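Local structure of chlamydomonas reinhardtii THB1 (Chlamydomonas reinhardtii, 6CII) at residues Arg51-Val54 with Ala55-Tyr59. The protein binds one heme group per chain as a group I truncated hemoglobin and probably binds oxygen at the heme iron. Sequence-based numbering, arbitrary orientation.
Sequences RKQV and AFMTY. With HEM (protoporphyrin IX containing Fe), chain B.
Gln53 and Met57, Lys52 and Phe56, and Val54 and Thr58 meet one turn apart on helix 46-60, which lines the distal side of the heme in this 2-on-2 globin. They illustrate how a single helix can serve the cofactor with one face and pack with another on helix 16-33, where Gln53 and Val54 touch Val24 and Met57 touches Val20. The frame is the i to i+4 ladder: Ala55 N donates to Arg51 O, Phe56 N to Lys52 O at 3.0 Å, and Met57 N to Gln53 O.

On the heme side, the helix offers both polar and apolar contacts. Lys52, extended beyond CG, sends NZ to propionate oxygen O2A of HEM, a hydrogen bond of 2.9 Å; this lysine is probably the distal one that can coordinate the iron in another state of the protein. One turn on, Phe56 CE2 lies 3.5 Å from the heme methyl CMB, while its ring also meets Tyr67 edge-to-face.

Gln53, lying between them in sequence, has CG anti to its own N (chi1 -171°) and a bend at chi2 that turns the amide over the porphyrin rim. NE2 stands 3.4 Å from CHB of HEM, is hydrogen-bonded to Tyr28 OH, and the side chain touches the bound cyanide. OE1 faces apolar neighbours instead, with Phe56 CD2 at 3.7 Å, and this buried oxygen has no hydrogen-bonding partner. A leucine here would probably leave Tyr28 OH without its amide mate and strip the distal pocket of a polar group beside the ligand.

Away from the heme, where Val54 also packs on Glu21, Val54 O accepts hydrogen bonds from both Thr58 N and Thr58 OG1, which approach from opposite faces of the carbonyl plane, the hydroxyl 42° out of it at 2.7 Å.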
loop_
_atom_site.group_PDB
_atom_site.type_symbol
_atom_site.label_atom_id
_atom_site.label_comp_id
_atom_site.label_asym_id
_atom_site.label_seq_id
_atom_site.Cartn_x
_atom_site.Cartn_y
_atom_site.Cartn_z
ATOM N N ARG A 51 -6.222 4.874 7.183
ATOM C CA ARG A 51 -5.353 4.881 8.355
ATOM C C ARG A 51 -4.558 3.581 8.454
ATOM O O ARG A 51 -3.367 3.600 8.785
ATOM C CB ARG A 51 -6.171 5.117 9.633
ATOM C CG ARG A 51 -5.382 4.819 10.897
ATOM C CD ARG A 51 -6.145 5.193 12.160
ATOM N NE ARG A 51 -6.291 6.641 12.286
ATOM C CZ ARG A 51 -5.334 7.452 12.730
ATOM N NH1 ARG A 51 -4.159 6.957 13.087
ATOM N NH2 ARG A 51 -5.553 8.757 12.814
ATOM N N LYS A 52 -5.195 2.439 8.167
ATOM C CA LYS A 52 -4.470 1.179 8.244
ATOM C C LYS A 52 -3.371 1.120 7.204
ATOM O O LYS A 52 -2.266 0.639 7.486
ATOM C CB LYS A 52 -5.426 0.011 8.055
ATOM C CG LYS A 52 -6.348 -0.184 9.243
ATOM C CD LYS A 52 -7.356 -1.242 8.848
ATOM C CE LYS A 52 -8.157 -1.789 9.993
ATOM N NZ LYS A 52 -9.089 -2.799 9.402
ATOM N N GLN A 53 -3.651 1.613 5.996
ATOM C CA GLN A 53 -2.636 1.542 4.954
ATOM C C GLN A 53 -1.476 2.477 5.258
ATOM O O GLN A 53 -0.318 2.121 5.023
ATOM C CB GLN A 53 -3.270 1.860 3.584
ATOM C CG GLN A 53 -2.326 1.584 2.399
ATOM C CD GLN A 53 -1.967 0.106 2.278
ATOM O OE1 GLN A 53 -0.926 -0.362 2.746
ATOM N NE2 GLN A 53 -2.831 -0.629 1.623
ATOM N N VAL A 54 -1.760 3.674 5.776
ATOM C CA VAL A 54 -0.675 4.553 6.188
ATOM C C VAL A 54 0.204 3.843 7.212
ATOM O O VAL A 54 1.435 3.870 7.108
ATOM C CB VAL A 54 -1.212 5.887 6.734
ATOM C CG1 VAL A 54 -0.056 6.692 7.343
ATOM C CG2 VAL A 54 -1.865 6.681 5.607
ATOM N N ALA A 55 -0.416 3.169 8.197
ATOM C CA ALA A 55 0.374 2.523 9.246
ATOM C C ALA A 55 1.252 1.425 8.671
ATOM O O ALA A 55 2.437 1.295 9.038
ATOM C CB ALA A 55 -0.553 1.969 10.345
ATOM N N PHE A 56 0.707 0.652 7.730
ATOM C CA PHE A 56 1.480 -0.430 7.137
ATOM C C PHE A 56 2.624 0.112 6.307
ATOM O O PHE A 56 3.769 -0.337 6.435
ATOM C CB PHE A 56 0.610 -1.330 6.266
ATOM C CG PHE A 56 1.404 -2.423 5.619
ATOM C CD1 PHE A 56 1.840 -3.501 6.364
ATOM C CD2 PHE A 56 1.778 -2.340 4.282
ATOM C CE1 PHE A 56 2.626 -4.507 5.778
ATOM C CE2 PHE A 56 2.564 -3.338 3.703
ATOM C CZ PHE A 56 2.976 -4.408 4.455
ATOM N N MET A 57 2.332 1.070 5.424
ATOM C CA MET A 57 3.370 1.618 4.562
ATOM C C MET A 57 4.453 2.303 5.381
ATOM O O MET A 57 5.646 2.191 5.074
ATOM C CB MET A 57 2.756 2.604 3.569
ATOM C CG MET A 57 1.783 1.963 2.620
ATOM S SD MET A 57 2.672 0.985 1.415
ATOM C CE MET A 57 1.333 0.359 0.401
ATOM N N THR A 58 4.045 3.019 6.425
ATOM C CA THR A 58 5.017 3.668 7.303
ATOM C C THR A 58 5.988 2.643 7.883
ATOM O O THR A 58 7.210 2.860 7.894
ATOM C CB THR A 58 4.258 4.390 8.411
ATOM O OG1 THR A 58 3.451 5.437 7.850
ATOM C CG2 THR A 58 5.226 4.992 9.408
ATOM N N TYR A 59 5.450 1.515 8.344
ATOM C CA TYR A 59 6.274 0.433 8.886
ATOM C C TYR A 59 7.230 -0.136 7.837
ATOM O O TYR A 59 8.442 -0.222 8.079
ATOM C CB TYR A 59 5.372 -0.666 9.454
ATOM C CG TYR A 59 6.129 -1.926 9.794
ATOM C CD1 TYR A 59 7.057 -1.932 10.819
ATOM C CD2 TYR A 59 5.952 -3.082 9.052
ATOM C CE1 TYR A 59 7.764 -3.069 11.138
ATOM C CE2 TYR A 59 6.666 -4.243 9.365
ATOM C CZ TYR A 59 7.565 -4.219 10.405
ATOM O OH TYR A 59 8.283 -5.353 10.717
HETATM C CHA HEM B . -6.921 -4.702 3.898
HETATM C CHB HEM B . -2.278 -3.870 2.599
HETATM C CHC HEM B . -3.265 -5.686 -1.880
HETATM C CHD HEM B . -8.086 -5.555 -0.784
HETATM C C1A HEM B . -5.588 -4.367 3.900
HETATM C C2A HEM B . -4.889 -3.825 5.042
HETATM C C3A HEM B . -3.629 -3.590 4.680
HETATM C C4A HEM B . -3.455 -3.951 3.305
HETATM C CMA HEM B . -2.474 -3.011 5.526
HETATM C CAA HEM B . -5.561 -3.607 6.417
HETATM C CBA HEM B . -5.474 -4.936 7.182
HETATM C CGA HEM B . -5.920 -4.737 8.602
HETATM O O1A HEM B . -5.053 -4.392 9.439
HETATM O O2A HEM B . -7.135 -4.901 8.881
HETATM C C1B HEM B . -2.188 -4.274 1.276
HETATM C C2B HEM B . -1.002 -4.142 0.479
HETATM C C3B HEM B . -1.243 -4.622 -0.742
HETATM C C4B HEM B . -2.618 -5.092 -0.792
HETATM C CMB HEM B . 0.323 -3.544 0.995
HETATM C CAB HEM B . -0.178 -4.642 -1.854
HETATM C CBB HEM B . -0.492 -4.643 -3.145
HETATM C C1C HEM B . -4.646 -5.789 -1.936
HETATM C C2C HEM B . -5.417 -6.252 -3.075
HETATM C C3C HEM B . -6.726 -6.220 -2.753
HETATM C C4C HEM B . -6.858 -5.706 -1.411
HETATM C CMC HEM B . -4.754 -6.733 -4.389
HETATM C CAC HEM B . -7.970 -6.593 -3.607
HETATM C CBC HEM B . -8.024 -6.152 -4.854
HETATM C C1D HEM B . -8.127 -5.261 0.576
HETATM C C2D HEM B . -9.358 -5.096 1.290
HETATM C C3D HEM B . -9.070 -4.863 2.589
HETATM C C4D HEM B . -7.641 -4.886 2.739
HETATM C CMD HEM B . -10.757 -5.160 0.635
HETATM C CAD HEM B . -10.099 -4.619 3.708
HETATM C CBD HEM B . -10.712 -5.954 4.131
HETATM C CGD HEM B . -11.747 -5.713 5.210
HETATM O O1D HEM B . -12.886 -6.225 5.072
HETATM O O2D HEM B . -11.426 -5.016 6.208
HETATM N NA HEM B . -4.666 -4.431 2.868
HETATM N NB HEM B . -3.171 -4.851 0.460
HETATM N NC HEM B . -5.563 -5.497 -0.916
HETATM N ND HEM B . -7.083 -5.120 1.492
HETATM FE FE HEM B . -5.127 -4.971 1.010
#